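Local coordinates for protein DOA1 (PDB 3ODT) that probably binds ubiquitin through its WD40 beta-propeller domain and so helps to regulate the turnover of F-box proteins, at residues N106-S111 / G120-T125; V116-S121 / W146-V151. All coordinates share one frame; numbering follows the deposited sequence.

Seven four-stranded antiparallel sheets make up this chain, and the two contacts describe one blade of the propeller from within and from its neighbour's side. Contact 1 pairs strand 107-113 with the end of strand 116-121 in a hairpin and runs on into the turn that follows. Contact 2 sets strand 116-121 against strand 145-150, the first strand of the next sheet. Their centres are about 8 Å apart, and Gly120 and Ser121 belong to both. Along the chain, 106-111 comes first, then 116-125, then 146-151. Hydrogen bonds pair the strands within the blade; contact 2 is mainly apolar packing, with a Ser121-Val145 backbone bond beside it. Trp122 NE1, 3.5 Å from Trp146 CH2, packs the contacts together.

Contact 1 (N106-S111 / G120-T125); sequences NVCSLS and GSWDKT
Gly120 is gripped by a classic beta bulge: Cys108 N (2.9 Å) and Ser109 N (3.3 Å) both donate to Gly120 O from the same face of its carbonyl plane, and Gly120 N returns a bond to Ser109 O. Packing here is tight, with Ser109 OG 3.3 Å from Gly120 CA.

The Trp122 end is the solvent side, the residue being exposed, yet an amide packs closely on one face of its ring. With Asn106 CG anti to the backbone N (chi1 -180°), ND2 is carried 3.1 Å above the centre of the indole, the amide plane turned 77° from the ring, as suits an N-H...pi contact; OD1 instead accepts from Asn63. Cys108 SG approaches the same indole obliquely, 3.6 Å from CD1.

Between these ends, Asn106 O takes two donors: Trp122 N in its carbonyl plane, and Ser121 OG, 2.9 Å away and 55° out of that plane. Ser121 OG also accepts from Asp123 N (3.0 Å), an ST turn. Replacing Ser121 by alanine would probably cost Asn106 O its second donor and leave Asp123 N without its side-chain acceptor. The Ser121 hydroxyl, donating to one segment and accepting within the turn, probably helps to couple the two.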
ATOM      1  N   ASN A 106       1.759   8.456  13.649  1.00  8.00           N
ATOM      2  CA  ASN A 106       2.324   7.489  12.709  1.00  7.48           C
ATOM      3  C   ASN A 106       1.742   7.711  11.322  1.00  6.31           C
ATOM      4  O   ASN A 106       0.515   7.786  11.179  1.00  7.60           O
ATOM      5  CB  ASN A 106       1.999   6.078  13.177  1.00  6.76           C
ATOM      6  CG  ASN A 106       2.547   5.014  12.262  1.00  7.29           C
ATOM      7  OD1 ASN A 106       3.623   5.161  11.663  1.00  7.69           O
ATOM      8  ND2 ASN A 106       1.800   3.901  12.151  1.00  9.83           N
ATOM      9  N   VAL A 107       2.616   7.778  10.319  1.00  6.01           N
ATOM     10  CA  VAL A 107       2.186   7.816   8.937  1.00  6.32           C
ATOM     11  C   VAL A 107       2.127   6.374   8.448  1.00  6.85           C
ATOM     12  O   VAL A 107       3.151   5.768   8.155  1.00  7.66           O
ATOM     13  CB  VAL A 107       3.118   8.664   8.064  1.00  6.23           C
ATOM     14  CG1 VAL A 107       2.579   8.719   6.647  1.00  7.94           C
ATOM     15  CG2 VAL A 107       3.238  10.077   8.643  1.00  9.10           C
ATOM     16  N   CYS A 108       0.909   5.841   8.411  1.00  6.21           N
ATOM     17  CA  CYS A 108       0.693   4.420   8.133  1.00  7.10           C
ATOM     18  C   CYS A 108       0.368   4.081   6.690  1.00  5.40           C
ATOM     19  O   CYS A 108       0.303   2.892   6.355  1.00  7.29           O
ATOM     20  CB  CYS A 108      -0.391   3.818   9.042  1.00  9.43           C
ATOM     21  SG  CYS A 108      -1.906   4.723   9.073  1.00  7.70           S
ATOM     22  N   SER A 109       0.152   5.094   5.844  1.00  5.84           N
ATOM     23  CA  SER A 109      -0.043   4.840   4.430  1.00  6.32           C
ATOM     24  C   SER A 109       0.421   6.013   3.610  1.00  6.69           C
ATOM     25  O   SER A 109       0.346   7.159   4.058  1.00  7.29           O
ATOM     26  CB  SER A 109      -1.503   4.505   4.106  1.00  7.09           C
ATOM     27  OG  SER A 109      -2.322   5.663   4.113  1.00  7.59           O
ATOM     28  N   LEU A 110       0.873   5.712   2.390  1.00  5.57           N
ATOM     29  CA  LEU A 110       1.304   6.717   1.436  1.00  6.48           C
ATOM     30  C   LEU A 110       0.871   6.255   0.054  1.00  5.72           C
ATOM     31  O   LEU A 110       0.923   5.051  -0.270  1.00  7.16           O
ATOM     32  CB  LEU A 110       2.829   6.912   1.435  1.00  8.01           C
ATOM     33  CG  LEU A 110       3.370   7.777   2.556  1.00  6.94           C
ATOM     34  CD1 LEU A 110       4.881   7.666   2.611  1.00  9.29           C
ATOM     35  CD2 LEU A 110       2.943   9.240   2.356  1.00  9.92           C
ATOM     36  N   SER A 111       0.481   7.213  -0.780  1.00  6.68           N
ATOM     37  CA  SER A 111       0.155   6.937  -2.172  1.00  8.68           C
ATOM     38  C   SER A 111       0.479   8.178  -3.003  1.00  7.70           C
ATOM     39  O   SER A 111       0.399   9.298  -2.513  1.00  8.06           O
ATOM     40  CB  SER A 111      -1.332   6.587  -2.282  1.00  7.64           C
ATOM     41  OG  SER A 111      -1.620   6.043  -3.553  1.00 10.41           O
ATOM     42  N   GLY A 120      -2.049   8.635   5.030  1.00  5.77           N
ATOM     43  CA  GLY A 120      -2.941   8.251   6.105  1.00  6.55           C
ATOM     44  C   GLY A 120      -2.170   8.169   7.395  1.00  7.06           C
ATOM     45  O   GLY A 120      -1.013   7.744   7.413  1.00  6.83           O
ATOM     46  N   SER A 121      -2.823   8.526   8.498  1.00  5.93           N
ATOM     47  CA  SER A 121      -2.139   8.553   9.787  1.00  7.51           C
ATOM     48  C   SER A 121      -2.968   8.143  10.984  1.00  6.92           C
ATOM     49  O   SER A 121      -4.200   8.341  11.047  1.00  6.54           O
ATOM     50  CB  SER A 121      -1.560   9.971   9.990  1.00  7.40           C
ATOM     51  OG  SER A 121      -1.006  10.206  11.288  1.00  6.86           O
ATOM     52  N   TRP A 122      -2.272   7.634  11.987  1.00  7.47           N
ATOM     53  CA  TRP A 122      -2.888   7.350  13.276  1.00  8.75           C
ATOM     54  C   TRP A 122      -3.317   8.606  14.013  1.00  8.50           C
ATOM     55  O   TRP A 122      -3.975   8.515  15.072  1.00  9.01           O
ATOM     56  CB  TRP A 122      -1.929   6.564  14.153  1.00  9.20           C
ATOM     57  CG  TRP A 122      -1.718   5.182  13.687  1.00  8.67           C
ATOM     58  CD1 TRP A 122      -2.322   4.586  12.625  1.00  9.07           C
ATOM     59  CD2 TRP A 122      -0.857   4.205  14.267  1.00  8.82           C
ATOM     60  NE1 TRP A 122      -1.907   3.276  12.526  1.00  9.44           N
ATOM     61  CE2 TRP A 122      -1.005   3.021  13.519  1.00  9.56           C
ATOM     62  CE3 TRP A 122       0.032   4.216  15.341  1.00  9.51           C
ATOM     63  CZ2 TRP A 122      -0.295   1.864  13.802  1.00 10.99           C
ATOM     64  CZ3 TRP A 122       0.740   3.062  15.625  1.00 10.93           C
ATOM     65  CH2 TRP A 122       0.583   1.907  14.848  1.00 11.94           C
ATOM     66  N   ASP A 123      -2.939   9.776  13.478  1.00  6.87           N
ATOM     67  CA  ASP A 123      -3.432  11.055  14.032  1.00  9.62           C
ATOM     68  C   ASP A 123      -4.894  11.319  13.648  1.00  9.57           C
ATOM     69  O   ASP A 123      -5.472  12.336  14.012  1.00  9.84           O
ATOM     70  CB  ASP A 123      -2.526  12.255  13.695  1.00  9.18           C
ATOM     71  CG  ASP A 123      -2.564  12.654  12.245  1.00  9.91           C
ATOM     72  OD1 ASP A 123      -3.411  12.154  11.487  1.00  7.65           O
ATOM     73  OD2 ASP A 123      -1.727  13.518  11.880  1.00 10.65           O
ATOM     74  N   LYS A 124      -5.484  10.372  12.935  1.00  7.75           N
ATOM     75  CA  LYS A 124      -6.917  10.343  12.551  1.00  8.07           C
ATOM     76  C   LYS A 124      -7.250  11.213  11.364  1.00  7.93           C
ATOM     77  O   LYS A 124      -8.377  11.430  11.090  1.00  9.01           O
ATOM     78  CB  LYS A 124      -7.848  10.661  13.735  1.00 10.51           C
ATOM     79  CG  LYS A 124      -7.515   9.876  14.966  1.00 12.11           C
ATOM     80  CD  LYS A 124      -8.520  10.203  16.104  1.00 13.44           C
ATOM     81  CE  LYS A 124      -8.075   9.484  17.372  1.00 26.08           C
ATOM     82  NZ  LYS A 124      -8.549  10.186  18.586  1.00 35.70           N
ATOM     83  N   THR A 125      -6.195  11.642  10.675  1.00  6.78           N
ATOM     84  CA  THR A 125      -6.354  12.394   9.445  1.00  8.70           C
ATOM     85  C   THR A 125      -5.697  11.716   8.256  1.00  6.00           C
ATOM     86  O   THR A 125      -4.867  10.815   8.408  1.00  7.20           O
ATOM     87  CB  THR A 125      -5.722  13.820   9.554  1.00  8.95           C
ATOM     88  OG1 THR A 125      -4.290  13.726   9.432  1.00  9.90           O
ATOM     89  CG2 THR A 125      -6.093  14.496  10.867  1.00 10.27           C
TER

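Contact 2 (V116-S121 / W146-V151); sequences VVISGS and WDAKVV
Ile118 CG2 touches the carbonyl oxygen of Ala148 at 3.6 Å, its CD1 lies 3.9 Å from Lys149 O, and no ring stacks between the two segments. The Trp146 ring lies at the end of the contact, where it packs edge-to-face with Trp122 and makes a cation-pi contact with Arg188, while Phe158 of strand 157-162 packs on Ile118. The Asp147 carboxylate, on a side chain that leaves its strand away from Ile118, offers the syn lone pair of OD2 to Lys149 NZ at 2.8 Å, and OD2 also accepts from Leu190 N.

The strands run 162° apart in direction with axes 5.4 Å from each other, yet they belong to successive blades of a WD40 propeller and meet through side chains. Ser119, directed away from this interface, joins Asp123, His103 and Trp129 in the hydrogen-bonded tetrad characteristic of WD40 repeats.

Across the interface, Ile118 extends CG1 anti to its backbone N (chi1 -171°), which brings CG1 to 3.6 Å and CD1 to 3.7 Å from Ala148 CB. The other branch, CG2, touches Val150 CG2 at 3.9 Å. That same Val150 methyl meets Val116 CG1 at 4.0 Å. Buried beneath Ile118, Ala148 O has no hydrogen-bonding partner in the model.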
ATOM      1  N   VAL A 116       0.064  14.213  -6.925  1.00 10.81           N
ATOM      2  CA  VAL A 116      -0.535  14.340  -5.600  1.00 10.09           C
ATOM      3  C   VAL A 116      -0.019  13.250  -4.681  1.00  7.59           C
ATOM      4  O   VAL A 116      -0.018  12.091  -5.047  1.00 10.74           O
ATOM      5  CB  VAL A 116      -2.086  14.250  -5.662  1.00 14.58           C
ATOM      6  CG1 VAL A 116      -2.680  14.418  -4.259  1.00 15.74           C
ATOM      7  CG2 VAL A 116      -2.617  15.299  -6.607  1.00 13.84           C
ATOM      8  N   VAL A 117       0.432  13.635  -3.493  1.00  8.12           N
ATOM      9  CA  VAL A 117       0.750  12.665  -2.460  1.00  8.01           C
ATOM     10  C   VAL A 117      -0.416  12.659  -1.482  1.00  7.39           C
ATOM     11  O   VAL A 117      -0.910  13.714  -1.068  1.00  8.06           O
ATOM     12  CB  VAL A 117       2.029  13.042  -1.691  1.00  8.04           C
ATOM     13  CG1 VAL A 117       2.347  12.007  -0.610  1.00 11.19           C
ATOM     14  CG2 VAL A 117       3.180  13.161  -2.661  1.00 10.57           C
ATOM     15  N   ILE A 118      -0.881  11.476  -1.101  1.00  7.27           N
ATOM     16  CA  ILE A 118      -1.879  11.394  -0.051  1.00  7.32           C
ATOM     17  C   ILE A 118      -1.423  10.408   1.008  1.00  6.67           C
ATOM     18  O   ILE A 118      -0.979   9.297   0.694  1.00  6.84           O
ATOM     19  CB  ILE A 118      -3.308  11.102  -0.597  1.00  7.01           C
ATOM     20  CG1 ILE A 118      -4.353  11.240   0.515  1.00  7.16           C
ATOM     21  CG2 ILE A 118      -3.382   9.768  -1.300  1.00  7.64           C
ATOM     22  CD1 ILE A 118      -5.791  11.155   0.024  1.00  9.27           C
ATOM     23  N   SER A 119      -1.513  10.842   2.268  1.00  6.35           N
ATOM     24  CA  SER A 119      -0.993  10.085   3.397  1.00  6.52           C
ATOM     25  C   SER A 119      -2.116   9.815   4.405  1.00  5.50           C
ATOM     26  O   SER A 119      -3.042  10.632   4.579  1.00  7.41           O
ATOM     27  CB  SER A 119       0.146  10.854   4.079  1.00  7.36           C
ATOM     28  OG  SER A 119      -0.296  12.157   4.428  1.00  7.47           O
ATOM     29  N   GLY A 120      -2.049   8.635   5.030  1.00  5.77           N
ATOM     30  CA  GLY A 120      -2.941   8.251   6.105  1.00  6.55           C
ATOM     31  C   GLY A 120      -2.170   8.169   7.395  1.00  7.06           C
ATOM     32  O   GLY A 120      -1.013   7.744   7.413  1.00  6.83           O
ATOM     33  N   SER A 121      -2.823   8.526   8.498  1.00  5.93           N
ATOM     34  CA  SER A 121      -2.139   8.553   9.787  1.00  7.51           C
ATOM     35  C   SER A 121      -2.968   8.143  10.984  1.00  6.92           C
ATOM     36  O   SER A 121      -4.200   8.341  11.047  1.00  6.54           O
ATOM     37  CB  SER A 121      -1.560   9.971   9.990  1.00  7.40           C
ATOM     38  OG  SER A 121      -1.006  10.206  11.288  1.00  6.86           O
ATOM     39  N   TRP A 146      -6.149   4.279   8.305  1.00  6.79           N
ATOM     40  CA  TRP A 146      -5.229   3.245   7.859  1.00  5.57           C
ATOM     41  C   TRP A 146      -4.849   3.383   6.399  1.00  5.52           C
ATOM     42  O   TRP A 146      -3.764   2.917   5.995  1.00  7.16           O
ATOM     43  CB  TRP A 146      -5.851   1.876   8.082  1.00  7.09           C
ATOM     44  CG  TRP A 146      -5.623   1.404   9.492  1.00  7.65           C
ATOM     45  CD1 TRP A 146      -6.552   1.295  10.488  1.00  9.92           C
ATOM     46  CD2 TRP A 146      -4.383   0.970  10.044  1.00  7.24           C
ATOM     47  NE1 TRP A 146      -5.959   0.805  11.629  1.00 10.39           N
ATOM     48  CE2 TRP A 146      -4.632   0.586  11.375  1.00  7.97           C
ATOM     49  CE3 TRP A 146      -3.090   0.817   9.518  1.00  9.17           C
ATOM     50  CZ2 TRP A 146      -3.635   0.097  12.206  1.00  9.87           C
ATOM     51  CZ3 TRP A 146      -2.093   0.331  10.353  1.00  9.57           C
ATOM     52  CH2 TRP A 146      -2.385  -0.043  11.680  1.00 10.57           C
ATOM     53  N   ASP A 147      -5.714   3.994   5.583  1.00  6.25           N
ATOM     54  CA  ASP A 147      -5.389   4.197   4.181  1.00  5.02           C
ATOM     55  C   ASP A 147      -6.091   5.412   3.615  1.00  6.16           C
ATOM     56  O   ASP A 147      -7.114   5.840   4.115  1.00  6.48           O
ATOM     57  CB  ASP A 147      -5.718   2.951   3.355  1.00  6.50           C
ATOM     58  CG  ASP A 147      -4.996   2.951   2.005  1.00  7.46           C
ATOM     59  OD1 ASP A 147      -3.937   3.591   1.885  1.00  7.98           O
ATOM     60  OD2 ASP A 147      -5.515   2.339   1.040  1.00  6.23           O
ATOM     61  N   ALA A 148      -5.520   5.938   2.540  1.00  7.17           N
ATOM     62  CA  ALA A 148      -6.026   7.103   1.836  1.00  6.51           C
ATOM     63  C   ALA A 148      -5.567   6.993   0.387  1.00  4.88           C
ATOM     64  O   ALA A 148      -4.398   6.645   0.091  1.00  6.12           O
ATOM     65  CB  ALA A 148      -5.513   8.427   2.474  1.00  7.60           C
ATOM     66  N   LYS A 149      -6.490   7.275  -0.515  1.00  6.05           N
ATOM     67  CA  LYS A 149      -6.253   7.164  -1.953  1.00  5.81           C
ATOM     68  C   LYS A 149      -6.876   8.325  -2.696  1.00  7.86           C
ATOM     69  O   LYS A 149      -7.915   8.869  -2.284  1.00  8.68           O
ATOM     70  CB  LYS A 149      -6.848   5.871  -2.485  1.00  8.45           C
ATOM     71  CG  LYS A 149      -6.187   4.604  -1.991  1.00  5.72           C
ATOM     72  CD  LYS A 149      -4.753   4.471  -2.467  1.00  7.37           C
ATOM     73  CE  LYS A 149      -4.298   3.009  -2.519  1.00  8.81           C
ATOM     74  NZ  LYS A 149      -3.909   2.454  -1.209  1.00  8.61           N
ATOM     75  N   VAL A 150      -6.247   8.686  -3.796  1.00  7.36           N
ATOM     76  CA  VAL A 150      -6.809   9.658  -4.694  1.00  8.18           C
ATOM     77  C   VAL A 150      -7.864   8.959  -5.575  1.00  8.63           C
ATOM     78  O   VAL A 150      -7.590   7.941  -6.209  1.00  9.63           O
ATOM     79  CB  VAL A 150      -5.709  10.259  -5.597  1.00 10.00           C
ATOM     80  CG1 VAL A 150      -6.342  11.170  -6.663  1.00 11.80           C
ATOM     81  CG2 VAL A 150      -4.698  11.030  -4.759  1.00 11.38           C
ATOM     82  N   VAL A 151      -9.067   9.507  -5.602  1.00  9.91           N
ATOM     83  CA  VAL A 151     -10.105   9.038  -6.518  1.00 10.11           C
ATOM     84  C   VAL A 151      -9.965   9.774  -7.856  1.00 10.70           C
ATOM     85  O   VAL A 151      -9.911   9.160  -8.920  1.00 16.07           O
ATOM     86  CB  VAL A 151     -11.482   9.270  -5.906  1.00  8.12           C
ATOM     87  CG1 VAL A 151     -12.584   8.949  -6.926  1.00 12.29           C
ATOM     88  CG2 VAL A 151     -11.641   8.399  -4.654  1.00 11.30           C
TER